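Local coordinates for protein nucleoporin NUP170 (Chaetomium thermophilum, PDB 5HAX) that probably serves as a scaffold nucleoporin of the nuclear pore complex, with an N-terminal beta-propeller and a helical C-terminal region, at residues A79-A84 with K158-Y163; I131-V136 with V148-T153; N57-V62 with P102-Y107. All coordinates share one frame; numbering follows the deposited sequence.

Interaction 1 (A79-A84 with K158-Y163); sequences AEIGYA and KSLTLY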
loop_
_atom_site.group_PDB
_atom_site.type_symbol
_atom_site.label_atom_id
_atom_site.label_comp_id
_atom_site.label_asym_id
_atom_site.label_seq_id
_atom_site.Cartn_x
_atom_site.Cartn_y
_atom_site.Cartn_z
ATOM N N ALA A 79 2.929 7.415 11.233
ATOM C CA ALA A 79 1.759 6.630 10.854
ATOM C C ALA A 79 2.021 5.128 10.875
ATOM O O ALA A 79 1.069 4.350 11.007
ATOM C CB ALA A 79 1.281 7.048 9.463
ATOM N N GLU A 80 3.281 4.704 10.747
ATOM C CA GLU A 80 3.586 3.276 10.708
ATOM C C GLU A 80 3.231 2.584 12.019
ATOM O O GLU A 80 2.939 1.382 12.026
ATOM C CB GLU A 80 5.069 3.071 10.396
ATOM C CG GLU A 80 5.473 1.619 10.168
ATOM C CD GLU A 80 6.975 1.417 10.225
ATOM O OE1 GLU A 80 7.717 2.327 9.800
ATOM O OE2 GLU A 80 7.412 0.349 10.708
ATOM N N ILE A 81 3.244 3.321 13.130
ATOM C CA ILE A 81 3.008 2.773 14.458
ATOM C C ILE A 81 1.854 3.471 15.166
ATOM O O ILE A 81 1.630 3.239 16.354
ATOM C CB ILE A 81 4.287 2.837 15.317
ATOM C CG1 ILE A 81 4.790 4.281 15.408
ATOM C CG2 ILE A 81 5.360 1.935 14.726
ATOM C CD1 ILE A 81 5.889 4.488 16.427
ATOM N N GLY A 82 1.121 4.328 14.461
ATOM C CA GLY A 82 -0.036 4.977 15.048
ATOM C C GLY A 82 0.291 6.049 16.064
ATOM O O GLY A 82 -0.507 6.289 16.975
ATOM N N TYR A 83 1.436 6.714 15.923
ATOM C CA TYR A 83 1.856 7.765 16.837
ATOM C C TYR A 83 1.990 9.089 16.097
ATOM O O TYR A 83 2.301 9.127 14.902
ATOM C CB TYR A 83 3.192 7.425 17.507
ATOM C CG TYR A 83 3.059 6.569 18.743
ATOM C CD1 TYR A 83 2.861 5.200 18.644
ATOM C CD2 TYR A 83 3.137 7.131 20.009
ATOM C CE1 TYR A 83 2.739 4.414 19.771
ATOM C CE2 TYR A 83 3.016 6.352 21.146
ATOM C CZ TYR A 83 2.818 4.993 21.019
ATOM O OH TYR A 83 2.697 4.212 22.145
ATOM N N ALA A 84 1.740 10.171 16.826
ATOM C CA ALA A 84 2.014 11.531 16.388
ATOM C C ALA A 84 2.987 12.170 17.369
ATOM O O ALA A 84 3.230 11.651 18.461
ATOM C CB ALA A 84 0.723 12.353 16.289
ATOM N N LYS A 158 0.696 0.298 19.361
ATOM C CA LYS A 158 2.042 -0.052 19.796
ATOM C C LYS A 158 2.386 0.635 21.114
ATOM O O LYS A 158 2.068 1.808 21.325
ATOM C CB LYS A 158 3.059 0.338 18.720
ATOM C CG LYS A 158 2.717 -0.145 17.307
ATOM C CD LYS A 158 2.917 -1.645 17.147
ATOM C CE LYS A 158 2.263 -2.163 15.870
ATOM N NZ LYS A 158 2.728 -1.447 14.647
ATOM N N SER A 159 3.033 -0.112 22.007
ATOM C CA SER A 159 3.582 0.436 23.243
ATOM C C SER A 159 4.993 0.935 22.964
ATOM O O SER A 159 5.840 0.172 22.488
ATOM C CB SER A 159 3.594 -0.616 24.351
ATOM O OG SER A 159 4.381 -0.185 25.447
ATOM N N LEU A 160 5.250 2.203 23.272
ATOM C CA LEU A 160 6.484 2.875 22.882
ATOM C C LEU A 160 7.319 3.179 24.120
ATOM O O LEU A 160 6.855 3.871 25.033
ATOM C CB LEU A 160 6.172 4.157 22.111
ATOM C CG LEU A 160 7.319 4.725 21.275
ATOM C CD1 LEU A 160 6.767 5.462 20.068
ATOM C CD2 LEU A 160 8.196 5.646 22.108
ATOM N N THR A 161 8.549 2.665 24.139
ATOM C CA THR A 161 9.520 2.941 25.189
ATOM C C THR A 161 10.831 3.373 24.547
ATOM O O THR A 161 11.226 2.839 23.506
ATOM C CB THR A 161 9.751 1.715 26.080
ATOM O OG1 THR A 161 10.184 0.609 25.277
ATOM C CG2 THR A 161 8.472 1.336 26.813
ATOM N N LEU A 162 11.504 4.333 25.176
ATOM C CA LEU A 162 12.687 4.969 24.615
ATOM C C LEU A 162 13.945 4.514 25.345
ATOM O O LEU A 162 13.927 4.265 26.554
ATOM C CB LEU A 162 12.564 6.492 24.689
ATOM C CG LEU A 162 11.348 7.071 23.964
ATOM C CD1 LEU A 162 11.170 8.542 24.303
ATOM C CD2 LEU A 162 11.480 6.878 22.461
ATOM N N TYR A 163 15.041 4.414 24.592
ATOM C CA TYR A 163 16.337 3.997 25.110
ATOM C C TYR A 163 17.393 5.020 24.729
ATOM O O TYR A 163 17.436 5.484 23.585
ATOM C CB TYR A 163 16.751 2.626 24.559
ATOM C CG TYR A 163 15.831 1.490 24.938
ATOM C CD1 TYR A 163 16.218 0.542 25.873
ATOM C CD2 TYR A 163 14.579 1.360 24.355
ATOM C CE1 TYR A 163 15.383 -0.500 26.223
ATOM C CE2 TYR A 163 13.735 0.321 24.697
ATOM C CZ TYR A 163 14.143 -0.607 25.631
ATOM O OH TYR A 163 13.306 -1.644 25.975
HETATM O O HOH W 1 0.467 0.305 14.069
HETATM O O HOH W 2 -0.466 3.033 17.956
#
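Two neighbouring blades of the beta-propeller meet here, with Ile-81 and Tyr-83 packing against Lys-158 and Leu-160. Gly-82, with positive phi, and Tyr-83 form a G1 beta bulge at the turn joining strands 73-78 and 83-88. Tyr-83 points from this bulge toward strand 159-170. Its hydroxyl donates a hydrogen bond to the backbone, with Tyr-83 OH 2.6 Å from Lys-158 O. That oxygen lies at the ring edge, in the ring plane, and the C=O...donor angle is 150°. One face of the same ring is covered by a methyl. Leu-160 CD1 sits 3.9 Å from the Tyr-83 ring centroid, only 4° off the ring normal, as a CH-pi contact. Leu-160 CG is turned away from its own backbone N (chi1 -162°), which leads CD1 over the ring centre. The same methyl also meets Ile-81 CD1 at 3.9 Å, where the two side chains cross at about a right angle. Nearer the solvent, Lys-158 CG lies 3.9 Å from Ile-81 CB. The lysine chain then bends twice, and Lys-158 NZ reaches water 1 at 2.9 Å; this water bonds weakly to Glu-80 O. Water 2 lies 2.6 Å from Ile-81 O and makes a weak bond to Lys-158 N. The ring is thus held at its hydroxyl and over one face, while two waters bridge the rest, one from the lysine amine and one between backbones. Ile-105 packs on both Tyr-83 and Leu-160. Such an apolar interface is what joins neighbouring blades of a beta-propeller.

Interaction 2 (I131-V136 with V148-T153); sequences ITHVLV and VSATPT
A classic beta bulge sets Thr-132 and His-133 together opposite Val-148 in the hairpin of strands 133-139 and 142-151. The tight part centres on Val-148. Its carbonyl takes two bonds. Thr-132 N lies in the carbonyl plane, 2.9 Å from Val-148 O. His-133 N sits above that plane, 3.2 Å from Val-148 O, but its N-H points almost straight at the oxygen (171°). In return Val-148 N donates to His-133 O at 3.0 Å. Beside these bonds, Val-148 CG2 packs on Leu-135 CB at 3.6 Å, and Leu-162 of the next strand also touches Val-148.

Thr-132 carries the grip two residues further, to Ala-150. Thr-132 OG1 stands between its own backbone N and carbonyl carbon (chi1 56°) and accepts from Ala-150 N at 2.9 Å. His-133 ND1 is 3.0 Å from Thr-132 OG1, and either may be the donor. Ala-150 CB lies obliquely to the imidazole. His-133 NE2 is bonded to Glu-80 OE2 of the adjacent blade.

Beyond Ala-150 nothing more bonds to 131-136, although Thr-151 still pairs with Ser-159. Thr-151 and Pro-152 are exposed, and Pro-152 and Thr-153 are poorly ordered. The threonine hydroxyl probably stands in for a backbone acceptor where the bulge shifts the strand pairing. The imidazole, bonded through both nitrogens, is fixed in its rotation, and the glutamate would probably help to polarise it.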
loop_
_atom_site.group_PDB
_atom_site.type_symbol
_atom_site.label_atom_id
_atom_site.label_comp_id
_atom_site.label_asym_id
_atom_site.label_seq_id
_atom_site.Cartn_x
_atom_site.Cartn_y
_atom_site.Cartn_z
ATOM N N ILE A 131 14.598 -3.732 19.871
ATOM C CA ILE A 131 14.577 -2.357 19.380
ATOM C C ILE A 131 14.078 -2.393 17.939
ATOM O O ILE A 131 14.739 -2.938 17.052
ATOM C CB ILE A 131 15.960 -1.701 19.490
ATOM C CG1 ILE A 131 16.155 -1.193 20.923
ATOM C CG2 ILE A 131 16.107 -0.541 18.501
ATOM C CD1 ILE A 131 17.556 -0.733 21.246
ATOM N N THR A 132 12.901 -1.812 17.710
ATOM C CA THR A 132 12.235 -1.878 16.417
ATOM C C THR A 132 12.535 -0.679 15.527
ATOM O O THR A 132 12.459 -0.797 14.298
ATOM C CB THR A 132 10.722 -1.987 16.620
ATOM O OG1 THR A 132 10.264 -0.883 17.408
ATOM C CG2 THR A 132 10.368 -3.284 17.335
ATOM N N HIS A 133 12.873 0.470 16.113
ATOM C CA HIS A 133 13.095 1.688 15.348
ATOM C C HIS A 133 14.189 2.512 16.011
ATOM O O HIS A 133 14.624 2.228 17.130
ATOM C CB HIS A 133 11.817 2.531 15.239
ATOM C CG HIS A 133 10.685 1.842 14.545
ATOM N ND1 HIS A 133 9.760 1.071 15.214
ATOM C CD2 HIS A 133 10.318 1.823 13.242
ATOM C CE1 HIS A 133 8.877 0.599 14.352
ATOM N NE2 HIS A 133 9.192 1.041 13.148
ATOM N N VAL A 134 14.629 3.545 15.297
ATOM C CA VAL A 134 15.510 4.574 15.835
ATOM C C VAL A 134 14.804 5.912 15.682
ATOM O O VAL A 134 14.268 6.218 14.609
ATOM C CB VAL A 134 16.877 4.594 15.124
ATOM C CG1 VAL A 134 17.705 5.802 15.575
ATOM C CG2 VAL A 134 17.630 3.305 15.393
ATOM N N LEU A 135 14.803 6.699 16.752
ATOM C CA LEU A 135 14.228 8.036 16.750
ATOM C C LEU A 135 15.354 9.044 16.547
ATOM O O LEU A 135 16.268 9.130 17.374
ATOM C CB LEU A 135 13.486 8.303 18.058
ATOM C CG LEU A 135 12.794 9.659 18.209
ATOM C CD1 LEU A 135 11.626 9.787 17.249
ATOM C CD2 LEU A 135 12.331 9.847 19.642
ATOM N N VAL A 136 15.292 9.790 15.447
ATOM C CA VAL A 136 16.285 10.812 15.125
ATOM C C VAL A 136 15.693 12.167 15.488
ATOM O O VAL A 136 14.621 12.534 14.994
ATOM C CB VAL A 136 16.681 10.768 13.641
ATOM C CG1 VAL A 136 17.841 11.722 13.378
ATOM C CG2 VAL A 136 17.043 9.354 13.217
ATOM N N VAL A 148 14.208 2.846 20.086
ATOM C CA VAL A 148 12.760 2.768 20.224
ATOM C C VAL A 148 12.335 1.310 20.168
ATOM O O VAL A 148 12.853 0.529 19.359
ATOM C CB VAL A 148 12.036 3.577 19.128
ATOM C CG1 VAL A 148 10.523 3.458 19.289
ATOM C CG2 VAL A 148 12.468 5.033 19.170
ATOM N N SER A 149 11.386 0.948 21.028
ATOM C CA SER A 149 10.743 -0.362 21.010
ATOM C C SER A 149 9.241 -0.132 20.923
ATOM O O SER A 149 8.625 0.319 21.895
ATOM C CB SER A 149 11.104 -1.177 22.253
ATOM O OG SER A 149 10.598 -2.498 22.154
ATOM N N ALA A 150 8.659 -0.428 19.762
ATOM C CA ALA A 150 7.234 -0.228 19.500
ATOM C C ALA A 150 6.574 -1.602 19.424
ATOM O O ALA A 150 6.238 -2.095 18.347
ATOM C CB ALA A 150 7.026 0.571 18.221
ATOM N N THR A 151 6.379 -2.223 20.595
ATOM C CA THR A 151 5.782 -3.554 20.650
ATOM C C THR A 151 4.259 -3.452 20.723
ATOM O O THR A 151 3.730 -2.642 21.489
ATOM C CB THR A 151 6.302 -4.327 21.856
ATOM O OG1 THR A 151 6.071 -3.569 23.051
ATOM C CG2 THR A 151 7.795 -4.597 21.711
ATOM N N PRO A 152 3.532 -4.256 19.946
ATOM C CA PRO A 152 2.068 -4.151 19.942
ATOM C C PRO A 152 1.457 -4.567 21.273
ATOM O O PRO A 152 2.002 -5.397 22.004
ATOM C CB PRO A 152 1.647 -5.105 18.817
ATOM C CG PRO A 152 2.781 -6.066 18.688
ATOM C CD PRO A 152 4.014 -5.281 19.006
ATOM N N THR A 153 0.307 -3.979 21.574
ATOM C CA THR A 153 -0.433 -4.219 22.802
ATOM C C THR A 153 -1.743 -4.943 22.523
ATOM O O THR A 153 -2.190 -5.033 21.374
ATOM C CB THR A 153 -0.726 -2.896 23.521
ATOM O OG1 THR A 153 -1.645 -2.113 22.748
ATOM C CG2 THR A 153 0.552 -2.106 23.753
#

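Interaction 3 (N57-V62 with P102-Y107); sequences NIPDKV and PELIGY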
loop_
_atom_site.group_PDB
_atom_site.type_symbol
_atom_site.label_atom_id
_atom_site.label_comp_id
_atom_site.label_asym_id
_atom_site.label_seq_id
_atom_site.Cartn_x
_atom_site.Cartn_y
_atom_site.Cartn_z
ATOM N N ASN A 57 -8.738 13.881 18.084
ATOM C CA ASN A 57 -8.313 15.222 18.457
ATOM C C ASN A 57 -6.922 15.203 19.081
ATOM O O ASN A 57 -6.500 14.216 19.690
ATOM C CB ASN A 57 -9.306 15.846 19.437
ATOM C CG ASN A 57 -10.593 16.278 18.766
ATOM O OD1 ASN A 57 -10.648 17.325 18.122
ATOM N ND2 ASN A 57 -11.641 15.477 18.920
ATOM N N ILE A 58 -6.207 16.309 18.916
ATOM C CA ILE A 58 -4.927 16.485 19.611
ATOM C C ILE A 58 -5.196 16.597 21.110
ATOM O O ILE A 58 -6.130 17.312 21.512
ATOM C CB ILE A 58 -4.202 17.729 19.086
ATOM C CG1 ILE A 58 -3.744 17.505 17.641
ATOM C CG2 ILE A 58 -2.997 18.068 19.964
ATOM C CD1 ILE A 58 -3.237 18.758 16.949
ATOM N N PRO A 59 -4.433 15.916 21.968
ATOM C CA PRO A 59 -4.668 16.033 23.413
ATOM C C PRO A 59 -4.557 17.474 23.893
ATOM O O PRO A 59 -3.755 18.264 23.387
ATOM C CB PRO A 59 -3.569 15.155 24.022
ATOM C CG PRO A 59 -3.244 14.167 22.953
ATOM C CD PRO A 59 -3.407 14.904 21.658
ATOM N N ASP A 60 -5.384 17.809 24.888
ATOM C CA ASP A 60 -5.406 19.171 25.416
ATOM C C ASP A 60 -4.054 19.578 25.986
ATOM O O ASP A 60 -3.666 20.746 25.879
ATOM C CB ASP A 60 -6.488 19.302 26.490
ATOM C CG ASP A 60 -7.893 19.234 25.919
ATOM O OD1 ASP A 60 -8.117 19.765 24.810
ATOM O OD2 ASP A 60 -8.776 18.652 26.582
ATOM N N LYS A 61 -3.326 18.638 26.591
ATOM C CA LYS A 61 -2.015 18.963 27.145
ATOM C C LYS A 61 -1.046 19.415 26.060
ATOM O O LYS A 61 -0.169 20.248 26.320
ATOM C CB LYS A 61 -1.455 17.755 27.897
ATOM C CG LYS A 61 -2.036 17.580 29.295
ATOM C CD LYS A 61 -2.069 16.116 29.720
ATOM C CE LYS A 61 -0.678 15.560 29.974
ATOM N NZ LYS A 61 -0.681 14.070 30.010
ATOM N N VAL A 62 -1.185 18.885 24.842
ATOM C CA VAL A 62 -0.345 19.338 23.738
ATOM C C VAL A 62 -0.721 20.759 23.335
ATOM O O VAL A 62 0.141 21.562 22.961
ATOM C CB VAL A 62 -0.453 18.360 22.553
ATOM C CG1 VAL A 62 0.388 18.846 21.376
ATOM C CG2 VAL A 62 -0.019 16.965 22.975
ATOM N N PRO A 102 -4.739 9.461 25.538
ATOM C CA PRO A 102 -3.323 9.072 25.561
ATOM C C PRO A 102 -2.537 9.788 26.648
ATOM O O PRO A 102 -2.869 10.902 27.059
ATOM C CB PRO A 102 -2.816 9.476 24.169
ATOM C CG PRO A 102 -4.038 9.760 23.354
ATOM C CD PRO A 102 -5.088 10.194 24.313
ATOM N N GLU A 103 -1.476 9.124 27.107
ATOM C CA GLU A 103 -0.463 9.756 27.939
ATOM C C GLU A 103 0.670 10.252 27.050
ATOM O O GLU A 103 1.029 9.602 26.062
ATOM C CB GLU A 103 0.077 8.783 28.991
ATOM C CG GLU A 103 0.952 7.659 28.440
ATOM C CD GLU A 103 1.585 6.823 29.537
ATOM O OE1 GLU A 103 1.070 6.840 30.675
ATOM O OE2 GLU A 103 2.608 6.160 29.260
ATOM N N LEU A 104 1.231 11.406 27.401
ATOM C CA LEU A 104 2.265 12.041 26.594
ATOM C C LEU A 104 3.634 11.501 26.989
ATOM O O LEU A 104 4.030 11.587 28.157
ATOM C CB LEU A 104 2.221 13.559 26.759
ATOM C CG LEU A 104 0.933 14.259 26.321
ATOM C CD1 LEU A 104 1.047 15.754 26.567
ATOM C CD2 LEU A 104 0.619 13.983 24.857
ATOM N N ILE A 105 4.353 10.945 26.013
ATOM C CA ILE A 105 5.739 10.522 26.196
ATOM C C ILE A 105 6.608 11.760 25.987
ATOM O O ILE A 105 6.828 12.191 24.854
ATOM C CB ILE A 105 6.124 9.393 25.236
ATOM C CG1 ILE A 105 5.200 8.188 25.440
ATOM C CG2 ILE A 105 7.581 8.993 25.438
ATOM C CD1 ILE A 105 5.381 7.095 24.409
ATOM N N GLY A 106 7.107 12.334 27.079
ATOM C CA GLY A 106 7.902 13.549 27.005
ATOM C C GLY A 106 9.393 13.251 26.947
ATOM O O GLY A 106 9.888 12.346 27.614
ATOM N N TYR A 107 10.100 14.031 26.130
ATOM C CA TYR A 107 11.555 13.958 26.030
ATOM C C TYR A 107 12.081 15.381 25.930
ATOM O O TYR A 107 11.856 16.057 24.919
ATOM C CB TYR A 107 11.999 13.126 24.829
ATOM C CG TYR A 107 13.488 13.190 24.581
ATOM C CD1 TYR A 107 14.016 14.054 23.632
ATOM C CD2 TYR A 107 14.367 12.397 25.306
ATOM C CE1 TYR A 107 15.378 14.121 23.405
ATOM C CE2 TYR A 107 15.730 12.457 25.088
ATOM C CZ TYR A 107 16.230 13.320 24.135
ATOM O OH TYR A 107 17.586 13.385 23.911
#
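The puckered rings of Pro-59 and Pro-102 are inclined to each other and meet through their CG corners. Pro-59 CG lies beyond the CG corner of Pro-102, not over the ring, and the two CG atoms of Pro-59 and Pro-102 are 4.5 Å apart. At this spacing the contact is a light one. Pro-59 CG also meets Leu-104 CD2 at 4.3 Å. The indole of Trp-95, on strand 91-96, is touched by both prolines and also by Val-62 and Leu-104.

Pro-59 is the N-cap residue of helix 60-67. This short helix links strand 50-57, which lies at the edge of the sheet that holds strands from the far end of the propeller sequence, to strand 73-78 of the first complete blade. Strand 50-57 pairs there with 481-487, the closure typical of a propeller. The contact sets the start of the helix on the segment leading into strand 105-107.

Leu-104 uses both methyls against the first turn of the helix. Leu-104 CD2 lies 3.6 Å from Val-62 CG2, and the two side chains run obliquely to one another. Leu-104 CD1 is pressed to 3.5 Å from Lys-61 CB, closer than usual for carbon atoms. Lys-61 and Leu-104 run past each other in opposite directions. A bend in the lysine chain (chi3 70°) folds it back, placing Lys-61 CE 3.8 Å from Leu-104 CD1. Further along the strand, Gly-106 makes backbone hydrogen bonds to a chain of another protein.

Overall arrangement
All three contacts lie in the propeller part of the chain, on the same side of its centre. Along the sequence, interaction 3 closes before interaction 2 opens. Interaction 1 crosses interaction 3 and spans interaction 2. The centres of interactions 1 and 2 are about 6 Å apart, and they share the sheet of strands 114-120 to 159-170, where Ser-159 N probably bonds to Thr-151 O. Interactions 1 and 3 are about 13 Å apart and share the sheet of strands 73-78 to 105-107, with Ile-105 touching Leu-162. Interactions 2 and 3 do not touch. Only interaction 1 joins the two blades, whose facing strands also bind another protein's chain; interaction 2 lies within one hairpin, and interaction 3 seats helix 60-67 on the first blade.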